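Local coordinates for ribosomal RNA processing protein 6 (Trypanosoma brucei brucei, PDB 4NLC) that probably acts as a 3'-5' exoribonuclease of the nuclear exosome, trimming single-stranded RNA ends during ribosomal RNA processing, at residues P70-D75 and Q119-D124; L111-T116 and S217-D222. The protein carries 1 engineered substitution. All blocks are in the same frame, centred on the assembly; numbering follows the deposited sequence.

Contact 1: P70-D75 and Q119-D124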
loop_
_atom_site.group_PDB
_atom_site.type_symbol
_atom_site.label_atom_id
_atom_site.label_comp_id
_atom_site.label_asym_id
_atom_site.label_seq_id
_atom_site.Cartn_x
_atom_site.Cartn_y
_atom_site.Cartn_z
ATOM N N PRO A 70 25.811 -3.633 -6.665
ATOM C CA PRO A 70 25.390 -2.387 -7.321
ATOM C C PRO A 70 23.990 -2.014 -6.866
ATOM O O PRO A 70 23.120 -2.885 -6.682
ATOM C CB PRO A 70 25.439 -2.718 -8.820
ATOM C CG PRO A 70 26.191 -3.991 -8.933
ATOM C CD PRO A 70 25.957 -4.725 -7.649
ATOM N N LEU A 71 23.816 -0.728 -6.574
ATOM C CA LEU A 71 22.531 -0.140 -6.194
ATOM C C LEU A 71 22.283 1.044 -7.124
ATOM O O LEU A 71 23.138 1.933 -7.227
ATOM C CB LEU A 71 22.532 0.305 -4.721
ATOM C CG LEU A 71 21.322 1.144 -4.235
ATOM C CD1 LEU A 71 19.979 0.386 -4.381
ATOM C CD2 LEU A 71 21.529 1.603 -2.801
ATOM N N THR A 72 21.133 1.051 -7.816
ATOM C CA THR A 72 20.773 2.152 -8.719
ATOM C C THR A 72 19.481 2.812 -8.252
ATOM O O THR A 72 18.507 2.125 -7.931
ATOM C CB THR A 72 20.707 1.678 -10.174
ATOM O OG1 THR A 72 21.946 1.055 -10.515
ATOM C CG2 THR A 72 20.368 2.819 -11.171
ATOM N N PHE A 73 19.504 4.144 -8.170
ATOM C CA PHE A 73 18.349 4.937 -7.791
ATOM C C PHE A 73 17.738 5.430 -9.094
ATOM O O PHE A 73 18.405 6.114 -9.851
ATOM C CB PHE A 73 18.723 6.087 -6.833
ATOM C CG PHE A 73 17.499 6.870 -6.404
ATOM C CD1 PHE A 73 16.593 6.337 -5.499
ATOM C CD2 PHE A 73 17.233 8.123 -6.940
ATOM C CE1 PHE A 73 15.434 7.041 -5.138
ATOM C CE2 PHE A 73 16.078 8.827 -6.576
ATOM C CZ PHE A 73 15.186 8.280 -5.684
ATOM N N VAL A 74 16.489 5.022 -9.380
ATOM C CA VAL A 74 15.803 5.312 -10.635
ATOM C C VAL A 74 14.744 6.389 -10.397
ATOM O O VAL A 74 13.808 6.173 -9.611
ATOM C CB VAL A 74 15.178 4.004 -11.233
ATOM C CG1 VAL A 74 14.287 4.313 -12.439
ATOM C CG2 VAL A 74 16.243 2.961 -11.570
ATOM N N ASP A 75 14.888 7.550 -11.083
ATOM C CA ASP A 75 13.926 8.620 -10.899
ATOM C C ASP A 75 13.610 9.374 -12.178
ATOM O O ASP A 75 13.017 10.460 -12.111
ATOM C CB ASP A 75 14.332 9.570 -9.742
ATOM C CG ASP A 75 15.559 10.439 -9.952
ATOM O OD1 ASP A 75 16.346 10.155 -10.893
ATOM O OD2 ASP A 75 15.776 11.370 -9.127
ATOM N N GLN A 119 21.984 -7.377 -8.651
ATOM C CA GLN A 119 21.921 -5.982 -8.243
ATOM C C GLN A 119 20.576 -5.575 -7.657
ATOM O O GLN A 119 19.582 -6.299 -7.790
ATOM C CB GLN A 119 22.290 -5.067 -9.431
ATOM C CG GLN A 119 21.350 -5.203 -10.608
ATOM C CD GLN A 119 21.819 -4.412 -11.795
ATOM O OE1 GLN A 119 21.819 -4.908 -12.923
ATOM N NE2 GLN A 119 22.152 -3.149 -11.587
ATOM N N ASP A 120 20.563 -4.378 -7.042
ATOM C CA ASP A 120 19.400 -3.783 -6.416
ATOM C C ASP A 120 19.008 -2.489 -7.124
ATOM O O ASP A 120 19.864 -1.808 -7.678
ATOM C CB ASP A 120 19.713 -3.497 -4.925
ATOM C CG ASP A 120 20.057 -4.720 -4.090
ATOM O OD1 ASP A 120 19.550 -5.821 -4.401
ATOM O OD2 ASP A 120 20.811 -4.573 -3.116
ATOM N N PHE A 121 17.715 -2.135 -7.062
ATOM C CA PHE A 121 17.157 -0.922 -7.637
ATOM C C PHE A 121 16.175 -0.305 -6.665
ATOM O O PHE A 121 15.534 -1.017 -5.890
ATOM C CB PHE A 121 16.440 -1.214 -8.957
ATOM C CG PHE A 121 17.335 -1.773 -10.040
ATOM C CD1 PHE A 121 18.075 -0.923 -10.863
ATOM C CD2 PHE A 121 17.444 -3.151 -10.236
ATOM C CE1 PHE A 121 18.896 -1.437 -11.872
ATOM C CE2 PHE A 121 18.256 -3.666 -11.253
ATOM C CZ PHE A 121 18.960 -2.800 -12.077
ATOM N N ILE A 122 16.107 1.018 -6.671
ATOM C CA ILE A 122 15.141 1.800 -5.890
ATOM C C ILE A 122 14.492 2.720 -6.880
ATOM O O ILE A 122 15.194 3.477 -7.544
ATOM C CB ILE A 122 15.715 2.538 -4.649
ATOM C CG1 ILE A 122 16.109 1.535 -3.554
ATOM C CG2 ILE A 122 14.704 3.564 -4.100
ATOM C CD1 ILE A 122 17.025 2.120 -2.457
ATOM N N VAL A 123 13.163 2.574 -7.047
ATOM C CA VAL A 123 12.380 3.350 -7.982
ATOM C C VAL A 123 11.600 4.472 -7.299
ATOM O O VAL A 123 10.786 4.227 -6.427
ATOM C CB VAL A 123 11.471 2.470 -8.900
ATOM C CG1 VAL A 123 10.741 3.325 -9.944
ATOM C CG2 VAL A 123 12.311 1.408 -9.595
ATOM N N ASP A 124 11.797 5.703 -7.783
ATOM C CA ASP A 124 11.041 6.822 -7.268
ATOM C C ASP A 124 9.668 6.930 -7.942
ATOM O O ASP A 124 9.505 7.632 -8.939
ATOM C CB ASP A 124 11.849 8.126 -7.317
ATOM C CG ASP A 124 11.190 9.271 -6.590
ATOM O OD1 ASP A 124 9.951 9.216 -6.382
ATOM O OD2 ASP A 124 11.890 10.245 -6.273
HETATM O O HOH W 1 21.959 -1.418 -9.355
HETATM O O HOH W 2 14.192 11.476 -6.735
#
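Gln119 begins the pairing by bringing its CB to 3.6 Å from Pro70 O, where the strands 71-74 and 120-123 start to run parallel at the margin of the mixed sheet of the RNase H-like exonuclease fold. Its CG lies between backbone N and carbonyl carbon (chi1 61°), and the chain then extends until Gln119 NE2 donates to a water at 2.8 Å; the hydroxyl of Thr72 is a second partner of this water, which itself donates to Asp120 O. Asp120 N donates to Pro70 O over 3.0 Å, while its carboxylate is held by Ser115, Gln220 and His224. Phe121 runs side by side with Thr72, ring CD1 3.8 Å from Thr72 CB, and buries itself against Leu83 of helix 77-87. Ile122, beta-branched and apolar, fills the other face: its CD1 packs on Leu71 CD1, and Ile122 CG2 meets the edge of the Phe73 ring, 3.6 Å from Phe73 CD1. Ile122 O takes Val74 N in a short, straight bond (2.7 Å, 177°). Val123 returns to the helix 77-87 face beside Val74. Asp124, salt-bridged to Arg209 through OD2, places CB 3.7 Å from Phe73 CZ; a water donates to both this OD2 and Asp75 OD2.

Contact 2: L111-T116 and S217-D222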
loop_
_atom_site.group_PDB
_atom_site.type_symbol
_atom_site.label_atom_id
_atom_site.label_comp_id
_atom_site.label_asym_id
_atom_site.label_seq_id
_atom_site.Cartn_x
_atom_site.Cartn_y
_atom_site.Cartn_z
ATOM N N LEU A 111 7.678 4.546 -3.063
ATOM C CA LEU A 111 8.908 3.930 -3.528
ATOM C C LEU A 111 8.663 2.488 -3.849
ATOM O O LEU A 111 7.796 1.859 -3.244
ATOM C CB LEU A 111 9.898 4.004 -2.361
ATOM C CG LEU A 111 11.369 4.213 -2.645
ATOM C CD1 LEU A 111 11.632 5.571 -3.314
ATOM C CD2 LEU A 111 12.172 4.069 -1.343
ATOM N N MET A 112 9.417 1.970 -4.824
ATOM C CA MET A 112 9.359 0.565 -5.219
ATOM C C MET A 112 10.816 0.095 -5.144
ATOM O O MET A 112 11.713 0.782 -5.624
ATOM C CB MET A 112 8.798 0.389 -6.650
ATOM C CG MET A 112 8.819 -1.056 -7.144
ATOM S SD MET A 112 8.204 -1.264 -8.838
ATOM C CE MET A 112 6.471 -1.282 -8.544
ATOM N N GLN A 113 11.044 -1.058 -4.537
ATOM C CA GLN A 113 12.389 -1.600 -4.446
ATOM C C GLN A 113 12.365 -2.894 -5.245
ATOM O O GLN A 113 11.376 -3.640 -5.213
ATOM C CB GLN A 113 12.798 -1.855 -2.971
ATOM C CG GLN A 113 12.792 -0.595 -2.088
ATOM C CD GLN A 113 11.575 -0.540 -1.223
ATOM O OE1 GLN A 113 11.505 -1.146 -0.160
ATOM N NE2 GLN A 113 10.569 0.146 -1.675
ATOM N N ILE A 114 13.432 -3.130 -5.999
ATOM C CA ILE A 114 13.565 -4.337 -6.811
ATOM C C ILE A 114 14.959 -4.894 -6.657
ATOM O O ILE A 114 15.924 -4.171 -6.883
ATOM C CB ILE A 114 13.225 -4.115 -8.329
ATOM C CG1 ILE A 114 11.765 -3.643 -8.554
ATOM C CG2 ILE A 114 13.470 -5.403 -9.137
ATOM C CD1 ILE A 114 11.649 -2.482 -9.504
ATOM N N SER A 115 15.067 -6.193 -6.386
ATOM C CA SER A 115 16.367 -6.841 -6.395
ATOM C C SER A 115 16.366 -7.962 -7.412
ATOM O O SER A 115 15.380 -8.696 -7.538
ATOM C CB SER A 115 16.738 -7.412 -5.027
ATOM O OG SER A 115 17.038 -6.427 -4.051
ATOM N N THR A 116 17.502 -8.120 -8.092
ATOM C CA THR A 116 17.775 -9.235 -8.997
ATOM C C THR A 116 18.905 -9.996 -8.326
ATOM O O THR A 116 19.450 -9.520 -7.329
ATOM C CB THR A 116 18.142 -8.787 -10.455
ATOM O OG1 THR A 116 19.470 -8.274 -10.519
ATOM C CG2 THR A 116 17.158 -7.794 -11.051
ATOM N N SER A 217 19.338 2.696 2.522
ATOM C CA SER A 217 19.801 1.395 3.028
ATOM C C SER A 217 18.623 0.518 3.497
ATOM O O SER A 217 18.570 -0.660 3.132
ATOM C CB SER A 217 20.845 1.572 4.122
ATOM O OG SER A 217 21.235 0.290 4.574
ATOM N N TYR A 218 17.655 1.113 4.247
ATOM C CA TYR A 218 16.433 0.425 4.676
ATOM C C TYR A 218 15.654 -0.136 3.485
ATOM O O TYR A 218 15.213 -1.291 3.529
ATOM C CB TYR A 218 15.504 1.362 5.485
ATOM C CG TYR A 218 14.233 0.676 5.954
ATOM C CD1 TYR A 218 13.091 0.655 5.156
ATOM C CD2 TYR A 218 14.182 0.021 7.181
ATOM C CE1 TYR A 218 11.935 -0.007 5.564
ATOM C CE2 TYR A 218 13.021 -0.609 7.616
ATOM C CZ TYR A 218 11.901 -0.625 6.804
ATOM O OH TYR A 218 10.769 -1.270 7.239
ATOM N N ALA A 219 15.423 0.705 2.460
ATOM C CA ALA A 219 14.673 0.336 1.256
ATOM C C ALA A 219 15.356 -0.814 0.483
ATOM O O ALA A 219 14.717 -1.814 0.142
ATOM C CB ALA A 219 14.496 1.557 0.361
ATOM N N GLN A 220 16.665 -0.683 0.256
ATOM C CA GLN A 220 17.472 -1.689 -0.408
ATOM C C GLN A 220 17.425 -3.066 0.321
ATOM O O GLN A 220 17.287 -4.099 -0.346
ATOM C CB GLN A 220 18.922 -1.185 -0.506
ATOM C CG GLN A 220 19.876 -2.200 -1.114
ATOM C CD GLN A 220 21.327 -1.795 -1.001
ATOM O OE1 GLN A 220 21.738 -1.045 -0.102
ATOM N NE2 GLN A 220 22.137 -2.291 -1.922
ATOM N N GLN A 221 17.546 -3.070 1.666
ATOM C CA GLN A 221 17.612 -4.301 2.455
ATOM C C GLN A 221 16.290 -5.073 2.544
ATOM O O GLN A 221 16.333 -6.268 2.836
ATOM C CB GLN A 221 18.196 -4.031 3.840
ATOM C CG GLN A 221 19.715 -4.038 3.831
ATOM C CD GLN A 221 20.292 -3.546 5.122
ATOM O OE1 GLN A 221 19.959 -4.028 6.200
ATOM N NE2 GLN A 221 21.169 -2.563 5.040
ATOM N N ASP A 222 15.142 -4.431 2.218
ATOM C CA ASP A 222 13.838 -5.084 2.195
ATOM C C ASP A 222 13.723 -6.077 1.018
ATOM O O ASP A 222 12.938 -7.023 1.121
ATOM C CB ASP A 222 12.698 -4.046 2.135
ATOM C CG ASP A 222 12.236 -3.481 3.472
ATOM O OD1 ASP A 222 12.754 -3.931 4.528
ATOM O OD2 ASP A 222 11.353 -2.603 3.466
#
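Gln113 leans from the central strand 108-115 onto Ala219 of helix 213-224, a strand-on-helix packing inside the RNase H-like fold of the DEDD exonucleases. Tyr218 and Asp222, four positions apart on the helix, fit the YxxxD signature of DEDDy nucleases; in relatives its aspartate helps bind the catalytic metals. Followed outward, Gln113 CB lies 3.7 Å from Ala219 O. Placed beside the backbone N (chi1 -60°), Gln113 CG comes closer still, 3.2 Å from Ala219 O and 3.7 Å from Ala219 CB. Gln113 CD then passes 3.9 Å from Ala219 CB. The chain bends at chi2 (102°), turning the amide aside to lie against the helix backbone at Ala219, with Asp222 CB beyond it. The long side chain thus bends along the helix surface, and the small methyl of Ala219 is consistent with segment axes only 7.6 Å apart. Asp222 OD2 lies near the acidic groups of Asp96 and Glu98, consistent with a metal-binding cluster. Further along the strand, Ser115 OG hydrogen-bonds Thr223 OG1, in the last turn of helix 213-224. At the other end, apolar Leu111 completes the seam, its CD2 3.8 Å from Ala219 CB.

Contact 1 lies toward the surface, on an outermost strand of the sheet, and is only partly buried; contact 2 is wholly buried, nearer the centre of the chain. Backbone hydrogen bonds in parallel register, with two bridging waters, hold the first, whereas the second rests on side-chain packing between strand and helix. Strands 108-115 and 120-123 are consecutive and antiparallel neighbours, so the contacts join directly: Val123 N lies 2.7 Å from Met112 O, a probable hydrogen bond. Ile122 also packs on both Leu111 and Ala219, so the apolar face of Leu71 and Ile122 continues against helix 213-224. The carboxylate of Asp120 is the polar link between the two contacts.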